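Local coordinates for protein nitrite oxidoreductase subunit A (Kuenenia stuttgartiensis, PDB 7B04) that belongs to the molybdopterin oxidoreductase family and binds a molybdenum atom, two copies of MD1 and an iron/sulfur cluster, at residues B[856-862]-B[888-894]; B[838-844]-B[867-873]; B[391-395]-B[829-833]; B[882-887]-B[1061-1066]. All coordinates share one frame; numbering follows the deposited sequence.

Contact 1 of 4, residues B[856-862]-B[888-894]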
# COMPACT_ATOMS: atom_id res chain seq x y z
N TYR B 856 -14.45 -5.97 -31.13
CA TYR B 856 -15.41 -6.60 -32.03
C TYR B 856 -16.84 -6.33 -31.54
O TYR B 856 -17.08 -5.51 -30.65
CB TYR B 856 -15.09 -8.08 -32.18
CG TYR B 856 -13.63 -8.32 -32.50
CD1 TYR B 856 -12.73 -8.67 -31.51
CD2 TYR B 856 -13.14 -8.14 -33.80
CE1 TYR B 856 -11.39 -8.87 -31.79
CE2 TYR B 856 -11.80 -8.34 -34.09
CZ TYR B 856 -10.93 -8.70 -33.08
OH TYR B 856 -9.60 -8.90 -33.35
N LEU B 857 -17.80 -7.03 -32.16
CA LEU B 857 -19.21 -6.84 -31.84
C LEU B 857 -19.46 -7.02 -30.34
O LEU B 857 -19.06 -8.04 -29.77
CB LEU B 857 -20.07 -7.84 -32.62
CG LEU B 857 -21.58 -7.63 -32.53
CD1 LEU B 857 -22.00 -6.42 -33.35
CD2 LEU B 857 -22.34 -8.88 -32.97
N PRO B 858 -20.11 -6.06 -29.69
CA PRO B 858 -20.36 -6.18 -28.25
C PRO B 858 -21.25 -7.36 -27.92
O PRO B 858 -22.28 -7.59 -28.57
CB PRO B 858 -21.04 -4.85 -27.90
CG PRO B 858 -20.60 -3.91 -28.97
CD PRO B 858 -20.51 -4.74 -30.21
N ASN B 859 -20.84 -8.13 -26.91
CA ASN B 859 -21.66 -9.20 -26.34
C ASN B 859 -21.96 -10.30 -27.37
O ASN B 859 -23.03 -10.92 -27.33
CB ASN B 859 -22.96 -8.66 -25.74
CG ASN B 859 -23.49 -9.53 -24.63
OD1 ASN B 859 -22.91 -10.57 -24.31
ND2 ASN B 859 -24.59 -9.11 -24.02
N ALA B 860 -21.03 -10.55 -28.28
CA ALA B 860 -21.23 -11.59 -29.28
C ALA B 860 -20.83 -12.95 -28.71
O ALA B 860 -19.87 -13.06 -27.94
CB ALA B 860 -20.41 -11.29 -30.53
N ILE B 861 -21.58 -13.98 -29.08
CA ILE B 861 -21.31 -15.34 -28.64
C ILE B 861 -20.45 -16.01 -29.71
O ILE B 861 -20.92 -16.27 -30.82
CB ILE B 861 -22.60 -16.13 -28.40
CG1 ILE B 861 -23.48 -15.40 -27.38
CG2 ILE B 861 -22.29 -17.54 -27.92
CD1 ILE B 861 -24.88 -15.97 -27.25
N VAL B 862 -19.20 -16.30 -29.36
CA VAL B 862 -18.26 -16.90 -30.30
C VAL B 862 -18.40 -18.41 -30.18
O VAL B 862 -17.80 -19.04 -29.31
CB VAL B 862 -16.82 -16.43 -30.03
CG1 VAL B 862 -15.84 -17.22 -30.88
CG2 VAL B 862 -16.70 -14.94 -30.31
N ARG B 888 -28.19 -8.47 -26.21
CA ARG B 888 -28.04 -8.99 -27.56
C ARG B 888 -27.27 -10.31 -27.50
O ARG B 888 -26.04 -10.32 -27.42
CB ARG B 888 -27.34 -7.99 -28.47
CG ARG B 888 -27.44 -8.38 -29.94
CD ARG B 888 -26.39 -7.72 -30.82
NE ARG B 888 -26.47 -6.26 -30.83
CZ ARG B 888 -25.46 -5.46 -30.53
NH1 ARG B 888 -24.28 -5.97 -30.20
NH2 ARG B 888 -25.62 -4.14 -30.57
N ASN B 889 -28.00 -11.42 -27.54
CA ASN B 889 -27.40 -12.76 -27.49
C ASN B 889 -27.39 -13.35 -28.90
O ASN B 889 -28.27 -14.11 -29.29
CB ASN B 889 -28.16 -13.65 -26.51
CG ASN B 889 -28.10 -13.13 -25.09
OD1 ASN B 889 -27.04 -12.74 -24.60
ND2 ASN B 889 -29.24 -13.13 -24.41
N ILE B 890 -26.36 -12.98 -29.67
CA ILE B 890 -26.21 -13.42 -31.05
C ILE B 890 -25.04 -14.39 -31.13
O ILE B 890 -23.91 -14.05 -30.75
CB ILE B 890 -26.02 -12.24 -32.01
CG1 ILE B 890 -27.35 -11.51 -32.22
CG2 ILE B 890 -25.46 -12.72 -33.34
CD1 ILE B 890 -27.25 -10.32 -33.14
N LYS B 891 -25.31 -15.60 -31.62
CA LYS B 891 -24.25 -16.57 -31.86
C LYS B 891 -23.55 -16.27 -33.18
O LYS B 891 -24.20 -15.92 -34.17
CB LYS B 891 -24.83 -17.99 -31.88
CG LYS B 891 -23.81 -19.09 -32.07
CD LYS B 891 -24.43 -20.46 -31.82
CE LYS B 891 -25.39 -20.85 -32.94
NZ LYS B 891 -25.94 -22.22 -32.76
N LYS B 892 -22.23 -16.39 -33.18
CA LYS B 892 -21.42 -16.05 -34.34
C LYS B 892 -20.10 -16.80 -34.25
O LYS B 892 -19.56 -16.98 -33.16
CB LYS B 892 -21.19 -14.54 -34.43
CG LYS B 892 -20.69 -14.06 -35.78
CD LYS B 892 -20.57 -12.54 -35.82
CE LYS B 892 -21.94 -11.88 -35.83
NZ LYS B 892 -22.65 -12.08 -37.12
N SER B 893 -19.59 -17.25 -35.40
CA SER B 893 -18.33 -17.97 -35.40
C SER B 893 -17.16 -17.03 -35.16
O SER B 893 -17.26 -15.81 -35.36
CB SER B 893 -18.13 -18.71 -36.73
OG SER B 893 -17.80 -17.80 -37.77
N TRP B 894 -16.04 -17.60 -34.72
CA TRP B 894 -14.88 -16.77 -34.41
C TRP B 894 -14.34 -16.09 -35.66
O TRP B 894 -13.91 -14.93 -35.61
CB TRP B 894 -13.78 -17.58 -33.73
CG TRP B 894 -12.49 -16.80 -33.66
CD1 TRP B 894 -11.28 -17.16 -34.19
CD2 TRP B 894 -12.27 -15.53 -33.02
NE1 TRP B 894 -10.34 -16.20 -33.93
CE2 TRP B 894 -10.92 -15.19 -33.21
CE3 TRP B 894 -13.09 -14.64 -32.31
CZ2 TRP B 894 -10.36 -14.01 -32.71
CZ3 TRP B 894 -12.54 -13.47 -31.82
CH2 TRP B 894 -11.19 -13.16 -32.02

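Contact 2 of 4, residues B[838-844]-B[867-873]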
# COMPACT_ATOMS: atom_id res chain seq x y z
N ILE B 838 -30.52 -20.78 -20.99
CA ILE B 838 -30.55 -21.27 -22.36
C ILE B 838 -31.05 -20.19 -23.31
O ILE B 838 -30.55 -20.06 -24.44
CB ILE B 838 -31.42 -22.54 -22.45
CG1 ILE B 838 -30.84 -23.65 -21.57
CG2 ILE B 838 -31.54 -23.02 -23.89
CD1 ILE B 838 -31.75 -24.84 -21.40
N GLU B 839 -32.02 -19.38 -22.87
CA GLU B 839 -32.48 -18.26 -23.69
C GLU B 839 -31.37 -17.24 -23.90
O GLU B 839 -31.33 -16.57 -24.94
CB GLU B 839 -33.69 -17.60 -23.04
CG GLU B 839 -34.33 -16.51 -23.89
CD GLU B 839 -35.52 -15.85 -23.20
OE1 GLU B 839 -35.80 -16.21 -22.04
OE2 GLU B 839 -36.16 -14.98 -23.83
N TYR B 840 -30.46 -17.11 -22.93
CA TYR B 840 -29.34 -16.18 -23.05
C TYR B 840 -28.20 -16.74 -23.89
O TYR B 840 -27.31 -15.98 -24.28
CB TYR B 840 -28.83 -15.80 -21.66
CG TYR B 840 -29.85 -15.06 -20.82
CD1 TYR B 840 -30.92 -14.40 -21.41
CD2 TYR B 840 -29.74 -15.03 -19.43
CE1 TYR B 840 -31.86 -13.73 -20.65
CE2 TYR B 840 -30.67 -14.35 -18.66
CZ TYR B 840 -31.73 -13.71 -19.28
OH TYR B 840 -32.66 -13.04 -18.52
N GLY B 841 -28.19 -18.05 -24.15
CA GLY B 841 -27.15 -18.65 -24.94
C GLY B 841 -25.91 -19.03 -24.16
O GLY B 841 -24.84 -19.20 -24.76
N GLU B 842 -26.02 -19.17 -22.84
CA GLU B 842 -24.89 -19.43 -21.97
C GLU B 842 -25.07 -20.73 -21.20
O GLU B 842 -24.52 -20.90 -20.11
CB GLU B 842 -24.67 -18.26 -21.02
CG GLU B 842 -23.58 -17.28 -21.44
CD GLU B 842 -23.78 -15.91 -20.84
OE1 GLU B 842 -24.83 -15.28 -21.10
OE2 GLU B 842 -22.90 -15.45 -20.08
N ASN B 843 -25.87 -21.66 -21.74
CA ASN B 843 -25.99 -22.98 -21.12
C ASN B 843 -24.64 -23.69 -21.09
O ASN B 843 -24.29 -24.33 -20.09
CB ASN B 843 -27.03 -23.82 -21.86
CG ASN B 843 -26.78 -23.90 -23.35
OD1 ASN B 843 -25.77 -23.39 -23.85
ND2 ASN B 843 -27.68 -24.55 -24.07
N PHE B 844 -23.87 -23.57 -22.16
CA PHE B 844 -22.50 -24.05 -22.20
C PHE B 844 -21.55 -22.97 -21.69
O PHE B 844 -21.86 -21.77 -21.73
CB PHE B 844 -22.10 -24.46 -23.61
CG PHE B 844 -22.67 -25.77 -24.06
CD1 PHE B 844 -22.07 -26.96 -23.70
CD2 PHE B 844 -23.81 -25.80 -24.85
CE1 PHE B 844 -22.59 -28.17 -24.12
CE2 PHE B 844 -24.33 -27.01 -25.27
CZ PHE B 844 -23.72 -28.19 -24.91
N TYR B 867 -26.03 -26.60 -30.39
CA TYR B 867 -26.70 -26.80 -29.12
C TYR B 867 -26.74 -25.53 -28.27
O TYR B 867 -27.28 -25.56 -27.16
CB TYR B 867 -26.02 -27.94 -28.36
CG TYR B 867 -25.91 -29.17 -29.23
CD1 TYR B 867 -26.99 -29.57 -30.02
CD2 TYR B 867 -24.74 -29.90 -29.31
CE1 TYR B 867 -26.91 -30.68 -30.83
CE2 TYR B 867 -24.64 -31.01 -30.13
CZ TYR B 867 -25.73 -31.40 -30.89
OH TYR B 867 -25.65 -32.50 -31.70
N ILE B 868 -26.18 -24.44 -28.77
CA ILE B 868 -26.39 -23.11 -28.21
C ILE B 868 -27.45 -22.45 -29.08
O ILE B 868 -27.21 -22.18 -30.26
CB ILE B 868 -25.09 -22.29 -28.18
CG1 ILE B 868 -24.04 -22.98 -27.31
CG2 ILE B 868 -25.37 -20.88 -27.68
CD1 ILE B 868 -22.66 -22.38 -27.45
N ARG B 869 -28.62 -22.18 -28.51
CA ARG B 869 -29.75 -21.62 -29.25
C ARG B 869 -30.27 -20.40 -28.51
O ARG B 869 -31.33 -20.44 -27.88
CB ARG B 869 -30.85 -22.66 -29.44
CG ARG B 869 -30.37 -24.09 -29.43
CD ARG B 869 -31.21 -24.97 -30.33
NE ARG B 869 -30.75 -26.36 -30.32
CZ ARG B 869 -31.50 -27.38 -29.94
NH1 ARG B 869 -32.75 -27.18 -29.55
NH2 ARG B 869 -31.00 -28.61 -29.96
N PRO B 870 -29.54 -19.29 -28.57
CA PRO B 870 -29.94 -18.11 -27.82
C PRO B 870 -31.03 -17.34 -28.54
O PRO B 870 -31.39 -17.61 -29.69
CB PRO B 870 -28.65 -17.28 -27.75
CG PRO B 870 -27.95 -17.63 -29.01
CD PRO B 870 -28.27 -19.08 -29.29
N ASP B 871 -31.60 -16.35 -27.85
CA ASP B 871 -32.61 -15.48 -28.50
C ASP B 871 -31.94 -14.12 -28.62
O ASP B 871 -31.42 -13.68 -27.64
CB ASP B 871 -33.94 -15.44 -27.74
CG ASP B 871 -34.92 -14.41 -28.26
OD1 ASP B 871 -34.53 -13.60 -29.06
OD2 ASP B 871 -36.07 -14.43 -27.84
N ASP B 872 -31.93 -13.53 -29.81
CA ASP B 872 -31.23 -12.24 -30.01
C ASP B 872 -32.10 -11.07 -29.57
O ASP B 872 -31.57 -9.98 -29.48
CB ASP B 872 -30.79 -12.11 -31.47
CG ASP B 872 -31.91 -11.75 -32.40
OD1 ASP B 872 -33.04 -11.82 -31.98
OD2 ASP B 872 -31.64 -11.39 -33.53
N TYR B 873 -33.39 -11.32 -29.37
CA TYR B 873 -34.46 -10.35 -28.99
C TYR B 873 -34.70 -9.35 -30.12
O TYR B 873 -35.15 -8.27 -29.86
CB TYR B 873 -34.19 -9.65 -27.66
CG TYR B 873 -34.00 -10.59 -26.50
CD1 TYR B 873 -35.06 -10.94 -25.71
CD2 TYR B 873 -32.77 -11.13 -26.22
CE1 TYR B 873 -34.90 -11.81 -24.65
CE2 TYR B 873 -32.59 -12.00 -25.16
CZ TYR B 873 -33.66 -12.33 -24.37
OH TYR B 873 -33.51 -13.18 -23.33
O HOH W 1 -28.46 -21.84 -25.35

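Contact 3 of 4, residues B[391-395]-B[829-833]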
# COMPACT_ATOMS: atom_id res chain seq x y z
N THR B 391 -34.95 -29.92 -25.57
CA THR B 391 -34.99 -28.78 -24.67
C THR B 391 -33.63 -28.28 -24.22
O THR B 391 -33.55 -27.17 -23.67
CB THR B 391 -35.84 -29.12 -23.44
OG1 THR B 391 -35.21 -30.17 -22.70
CG2 THR B 391 -37.23 -29.56 -23.86
N LEU B 392 -32.57 -29.07 -24.40
CA LEU B 392 -31.22 -28.81 -23.90
C LEU B 392 -31.12 -28.94 -22.39
O LEU B 392 -30.10 -28.56 -21.80
CB LEU B 392 -30.69 -27.44 -24.34
CG LEU B 392 -30.57 -27.26 -25.85
CD1 LEU B 392 -30.30 -25.81 -26.20
CD2 LEU B 392 -29.49 -28.17 -26.42
N LYS B 393 -32.16 -29.45 -21.74
CA LYS B 393 -32.11 -29.76 -20.32
C LYS B 393 -31.49 -31.13 -20.12
O LYS B 393 -31.34 -31.91 -21.06
CB LYS B 393 -33.51 -29.78 -19.71
CG LYS B 393 -34.23 -28.46 -19.51
CD LYS B 393 -35.54 -28.75 -18.79
CE LYS B 393 -36.30 -27.49 -18.43
NZ LYS B 393 -37.53 -27.84 -17.67
N ARG B 394 -31.11 -31.43 -18.88
CA ARG B 394 -30.65 -32.78 -18.60
C ARG B 394 -31.85 -33.72 -18.59
O ARG B 394 -32.95 -33.36 -18.17
CB ARG B 394 -29.91 -32.91 -17.27
CG ARG B 394 -28.82 -31.91 -17.00
CD ARG B 394 -28.64 -31.86 -15.50
NE ARG B 394 -28.24 -30.54 -15.05
CZ ARG B 394 -27.00 -30.08 -15.09
NH1 ARG B 394 -26.02 -30.84 -15.57
NH2 ARG B 394 -26.75 -28.86 -14.66
N VAL B 395 -31.61 -34.95 -19.06
CA VAL B 395 -32.65 -35.95 -19.15
C VAL B 395 -33.18 -36.27 -17.76
O VAL B 395 -32.42 -36.30 -16.78
CB VAL B 395 -32.07 -37.20 -19.83
CG1 VAL B 395 -30.75 -37.52 -19.16
CG2 VAL B 395 -33.03 -38.38 -19.78
N GLN B 829 -20.69 -28.25 -11.79
CA GLN B 829 -21.41 -28.18 -13.08
C GLN B 829 -20.67 -27.37 -14.14
O GLN B 829 -20.26 -26.27 -13.87
CB GLN B 829 -22.81 -27.62 -12.85
CG GLN B 829 -23.50 -28.19 -11.63
CD GLN B 829 -24.99 -28.30 -11.78
OE1 GLN B 829 -25.65 -29.10 -11.14
NE2 GLN B 829 -25.55 -27.49 -12.65
N ALA B 830 -20.51 -27.97 -15.32
CA ALA B 830 -19.94 -27.31 -16.50
C ALA B 830 -21.07 -26.88 -17.43
O ALA B 830 -20.76 -26.37 -18.49
CB ALA B 830 -18.97 -28.23 -17.17
N TYR B 831 -22.31 -27.18 -17.06
CA TYR B 831 -23.52 -26.92 -17.87
C TYR B 831 -24.64 -26.41 -16.98
O TYR B 831 -24.71 -26.85 -15.84
CB TYR B 831 -23.98 -28.23 -18.52
CG TYR B 831 -24.91 -28.03 -19.67
CD1 TYR B 831 -24.46 -27.49 -20.86
CD2 TYR B 831 -26.25 -28.33 -19.58
CE1 TYR B 831 -25.30 -27.27 -21.93
CE2 TYR B 831 -27.11 -28.11 -20.64
CZ TYR B 831 -26.63 -27.58 -21.81
OH TYR B 831 -27.46 -27.34 -22.86
N ASN B 832 -25.48 -25.50 -17.47
CA ASN B 832 -26.63 -24.97 -16.69
C ASN B 832 -27.88 -25.06 -17.57
O ASN B 832 -27.90 -24.41 -18.60
CB ASN B 832 -26.31 -23.60 -16.09
CG ASN B 832 -25.38 -23.65 -14.89
OD1 ASN B 832 -24.18 -23.56 -15.02
ND2 ASN B 832 -25.94 -23.76 -13.71
N ASP B 833 -28.92 -25.79 -17.14
CA ASP B 833 -30.08 -26.00 -17.99
C ASP B 833 -31.26 -25.10 -17.64
O ASP B 833 -32.34 -25.27 -18.20
CB ASP B 833 -30.52 -27.47 -17.95
CG ASP B 833 -30.93 -27.93 -16.57
OD1 ASP B 833 -30.77 -27.16 -15.60
OD2 ASP B 833 -31.41 -29.08 -16.45

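Contact 4 of 4, residues B[882-887]-B[1061-1066]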
# COMPACT_ATOMS: atom_id res chain seq x y z
N TRP B 882 -26.65 1.03 -24.35
CA TRP B 882 -26.01 0.04 -23.49
C TRP B 882 -26.98 -1.06 -23.08
O TRP B 882 -26.59 -2.23 -23.00
CB TRP B 882 -25.42 0.74 -22.26
CG TRP B 882 -26.34 1.77 -21.70
CD1 TRP B 882 -27.40 1.55 -20.87
CD2 TRP B 882 -26.30 3.18 -21.94
NE1 TRP B 882 -28.02 2.75 -20.57
CE2 TRP B 882 -27.36 3.76 -21.21
CE3 TRP B 882 -25.46 4.01 -22.69
CZ2 TRP B 882 -27.60 5.13 -21.21
CZ3 TRP B 882 -25.71 5.37 -22.69
CH2 TRP B 882 -26.77 5.92 -21.96
N GLU B 883 -28.24 -0.71 -22.81
CA GLU B 883 -29.21 -1.72 -22.43
C GLU B 883 -29.53 -2.66 -23.58
O GLU B 883 -29.85 -3.83 -23.36
CB GLU B 883 -30.49 -1.07 -21.92
CG GLU B 883 -30.27 -0.09 -20.78
CD GLU B 883 -30.03 -0.78 -19.46
OE1 GLU B 883 -30.93 -1.51 -18.99
OE2 GLU B 883 -28.93 -0.61 -18.90
N ASP B 884 -29.44 -2.17 -24.82
CA ASP B 884 -29.61 -3.05 -25.97
C ASP B 884 -28.44 -4.01 -26.09
O ASP B 884 -28.63 -5.21 -26.31
CB ASP B 884 -29.75 -2.23 -27.26
CG ASP B 884 -31.04 -1.43 -27.31
OD1 ASP B 884 -32.04 -1.88 -26.71
OD2 ASP B 884 -31.05 -0.36 -27.94
N ARG B 885 -27.21 -3.51 -25.92
CA ARG B 885 -26.03 -4.35 -26.01
C ARG B 885 -26.00 -5.37 -24.88
O ARG B 885 -25.38 -6.44 -25.02
CB ARG B 885 -24.77 -3.49 -25.96
CG ARG B 885 -24.56 -2.59 -27.16
CD ARG B 885 -23.33 -1.70 -26.96
NE ARG B 885 -23.63 -0.52 -26.14
CZ ARG B 885 -22.73 0.12 -25.40
NH1 ARG B 885 -21.48 -0.30 -25.37
NH2 ARG B 885 -23.09 1.19 -24.70
N THR B 886 -26.64 -5.05 -23.76
CA THR B 886 -26.62 -5.94 -22.60
C THR B 886 -27.29 -7.28 -22.90
O THR B 886 -26.87 -8.32 -22.37
CB THR B 886 -27.31 -5.26 -21.42
OG1 THR B 886 -26.64 -4.02 -21.13
CG2 THR B 886 -27.28 -6.14 -20.19
N VAL B 887 -28.32 -7.28 -23.75
CA VAL B 887 -29.16 -8.46 -23.95
C VAL B 887 -29.07 -9.01 -25.37
O VAL B 887 -29.81 -9.94 -25.71
CB VAL B 887 -30.62 -8.17 -23.56
CG1 VAL B 887 -30.73 -7.90 -22.07
CG2 VAL B 887 -31.16 -6.99 -24.36
N ARG B 1061 -18.99 2.69 -15.50
CA ARG B 1061 -20.43 2.55 -15.66
C ARG B 1061 -20.93 1.26 -15.02
O ARG B 1061 -20.17 0.30 -14.82
CB ARG B 1061 -20.82 2.56 -17.14
CG ARG B 1061 -22.21 2.07 -17.44
CD ARG B 1061 -22.65 2.03 -18.87
NE ARG B 1061 -24.08 1.82 -18.76
CZ ARG B 1061 -24.94 2.80 -18.58
NH1 ARG B 1061 -24.51 4.06 -18.54
NH2 ARG B 1061 -26.22 2.54 -18.43
N ASP B 1062 -22.22 1.25 -14.72
CA ASP B 1062 -22.89 0.07 -14.18
C ASP B 1062 -23.48 -0.74 -15.32
O ASP B 1062 -24.05 -0.20 -16.27
CB ASP B 1062 -23.99 0.49 -13.22
CG ASP B 1062 -24.66 -0.69 -12.58
OD1 ASP B 1062 -23.97 -1.44 -11.86
OD2 ASP B 1062 -25.87 -0.88 -12.80
N TRP B 1063 -23.35 -2.06 -15.22
CA TRP B 1063 -23.89 -3.00 -16.19
C TRP B 1063 -24.83 -3.96 -15.47
O TRP B 1063 -24.43 -4.59 -14.48
CB TRP B 1063 -22.77 -3.76 -16.90
CG TRP B 1063 -21.98 -2.90 -17.83
CD1 TRP B 1063 -20.80 -2.26 -17.57
CD2 TRP B 1063 -22.31 -2.58 -19.19
NE1 TRP B 1063 -20.38 -1.56 -18.68
CE2 TRP B 1063 -21.29 -1.74 -19.68
CE3 TRP B 1063 -23.37 -2.92 -20.03
CZ2 TRP B 1063 -21.30 -1.24 -20.98
CZ3 TRP B 1063 -23.38 -2.42 -21.32
CH2 TRP B 1063 -22.35 -1.59 -21.79
N SER B 1064 -26.06 -4.06 -15.95
CA SER B 1064 -27.07 -4.95 -15.36
C SER B 1064 -27.02 -6.30 -16.06
O SER B 1064 -27.55 -6.46 -17.16
CB SER B 1064 -28.46 -4.32 -15.46
OG SER B 1064 -29.40 -5.08 -14.74
N MET B 1065 -26.40 -7.28 -15.41
CA MET B 1065 -26.27 -8.61 -16.01
C MET B 1065 -27.58 -9.38 -15.95
O MET B 1065 -28.14 -9.55 -14.86
CB MET B 1065 -25.21 -9.42 -15.29
CG MET B 1065 -23.81 -9.07 -15.68
SD MET B 1065 -23.38 -7.46 -15.03
CE MET B 1065 -21.62 -7.61 -15.17
N PRO B 1066 -28.11 -9.85 -17.08
CA PRO B 1066 -29.23 -10.80 -17.02
C PRO B 1066 -28.86 -12.09 -16.31
O PRO B 1066 -29.72 -12.70 -15.66
CB PRO B 1066 -29.57 -11.04 -18.49
CG PRO B 1066 -28.98 -9.87 -19.23
CD PRO B 1066 -27.75 -9.51 -18.47

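Contact 1 of 4, residues B[856-862]-B[888-894]
Ile-861 and Lys-891 sit abreast where the two strands of a beta-alpha-beta unit, 860-862 and 890-892, run parallel with helix 882-887 between them in the chain. As in parallel pairing generally, one residue of the first strand bonds to both neighbours of its counterpart: Ile-861 N donates to Ile-890 O (2.9 Å), and Ile-861 O accepts from Lys-892 N (2.7 Å). On the other edge of strand 860-862, backbone bonds to His-847 and Glu-849 continue the small mixed sheet.

Close packing is found toward the C-terminal ends of the strands. With chi1 at 172°, CG1 of Val-862 stands opposite its own backbone N and lies alongside the start of the Trp-894 side chain, 3.5 Å from Trp-894 CB. Beyond it the Trp-894 six-membered ring turns its edge to the face of Tyr-856 in a T-shaped pair, centroids 5.9 Å apart and planes at 76°. Ser-496 and Met-500 of helix 494-501 also touch the indole. On the opposite face, and nearer the start of strand 890-892, Ile-861 CD1 reaches Asn-889 CB (4.1 Å), while Asn-889 OD1 is held by Arg-848.

The residues of strand 890-892 are partly exposed, Ile-890 and Lys-892 on one face and Lys-891 on the other. Lys-891 has the least cover of the three, and its NZ leaves the pair to bond Asn-865 O and Ile-868 O. Lys-892 bends at its last two torsions and ends in a salt bridge with Glu-877; on the way its methylene chain crosses Leu-857 at about a right angle, bringing Lys-892 CE 4.2 Å from Leu-857 CD2.

Contact 2 of 4, residues B[838-844]-B[867-873]
Gly-841 lies directly against the Pro-870 ring: Gly-841 CA is 3.5 Å from Pro-870 CB, and the two backbones approach to 4.0 Å between their CA atoms. Such closeness is possible where a helix ends on a residue without a side chain and a neighbouring loop runs across that end.

The loop also supplies a donor. Asp-871 N bonds to Glu-839 O (2.9 Å), and one water joins Ile-838 O to Arg-869 N, so carbonyls of the last turn gain partners from outside the helix. Farther along, Asn-843 takes a chi1 of 53° that turns its amide toward the loop, where ND2 donates to Tyr-867 O (3.3 Å) in the plane of that carbonyl. The Phe-844 ring packs on Ile-868 CG1 (3.7 Å from Phe-844 CD2) and on Tyr-867 CB. At the other end, Tyr-873 OH sits at the edge of the Tyr-840 ring. Asp-871 OD1 accepts from Tyr-873 N in an Asx turn, while Asp-871 OD2 is held by Tyr-631.

Gly-841 itself, with positive phi and its N bonded back to Ile-838 O (3.1 Å), closes helix 835-840 in a Schellman motif.

Contact 3 of 4, residues B[391-395]-B[829-833]
Leu-392 and Tyr-831 open a set of polar links between two irregular loops, far apart in sequence, that meet in a largely buried place. The straightforward hydrogen bond is made by the phenol: Tyr-831 OH donates to Leu-392 O (3.1 Å), in the carbonyl plane and on a lone pair. The tyrosine CG stands opposite the backbone N, chi1 -162°, which carries the ring across the gap. Leu-392 O lies at the edge of that ring, near its plane. Arg-394 NH2 returns the link by donating to Tyr-831 O (3.1 Å), though from well above the carbonyl plane, 48° out of it. A weak third bond runs from Arg-394 N to Asp-833 OD2 (3.4 Å).

Charge attraction is looser. The arginine chain crosses Asp-833 at about a right angle, and its NE forms only a long salt bridge with Asp-833 OD2 (3.8 Å), the guanidinium and carboxylate planes being 65° apart. The same carboxylate oxygen thus faces both the backbone and the side chain of Arg-394. Asp-382 makes a further, weak ion pair with Arg-394 NH1.

Van der Waals contacts add to these. Asp-833 CB rests on Lys-393 CA (3.7 Å), and Leu-392 CB approaches the phenol oxygen of Tyr-831 (3.6 Å to OH). Outside the two loops, Phe-844 meets the Tyr-831 ring edge-to-face.

Within the first loop Thr-391 OG1 accepts from Lys-393 N, two residues on (3.3 Å), so the segment that offers Leu-392 O to Tyr-831 opens with an ST turn.

Contact 4 of 4, residues B[882-887]-B[1061-1066]
A chi1 of 42° places CG of Trp-882 between its backbone N and carbonyl carbon, and the extended chain of Arg-1061, straight from CG to NE, lays its guanidinium over one face of the indole. The result is a cation-pi contact between the helix of a beta-alpha-beta unit, 882-887, and the loop 1061-1066. Arg-1061 CZ stands 3.4 Å from the centroid of the five-membered ring of Trp-882, only 3° off the normal, and the two planes are inclined by 32°. Arg-1061 NH2 is too close to the indole in the model, so its exact place is doubtful; the group as modelled lies over the ring. Arg-1061 NH1 is also tied to Asp-983 by a salt bridge, which would help fix how the guanidinium is turned. The arginine side chain lies about 9 Å from a bound MD1.

Trp-1063 comes to the helix with its six-membered ring leading. Its CZ3 touches Trp-882 CB at 3.9 Å, and Thr-886 OG1 lies at its edge, 3.6 Å from Trp-1063 CE3. The face of the Arg-885 guanidinium receives Trp-1063 CH2 in turn, while Trp-1063 NE1 is anchored on Glu-1100 O.

Inside the helix, Trp-882 O is gripped twice by Thr-886. Thr-886 OG1 (2.6 Å) and the backbone N (2.9 Å) reach it from opposite faces of the carbonyl plane, which holds the threonine hydroxyl back against the helix and turns its methyl outward to the loop. That methyl meets the proline ring, Thr-886 CG2 to Pro-1066 CD at 3.8 Å, and Val-887 CG1 completes the row at 3.9 Å from Pro-1066 CG.

In the fold
Contacts 1 and 4 share one beta-alpha-beta unit: contact 1 pairs its two strands by backbone bonds, whereas contact 4 joins its helix to a loop outside it by a cation-pi contact and apolar packing, closer to the centre of the chain. Asn-859 ND2 and Arg-885 O probably link the two by a hydrogen bond. Contact 2, the partly buried member of the set, joins a helix end to the loop between the first strand and the helix of that unit; Lys-891 of contact 1 reaches its Ile-868 O. Contact 3 is buried but built of loops, and a probable backbone bond, Asn-832 N to Asn-843 O, ties it to contact 2. Contact 3 touches neither 1 nor 4.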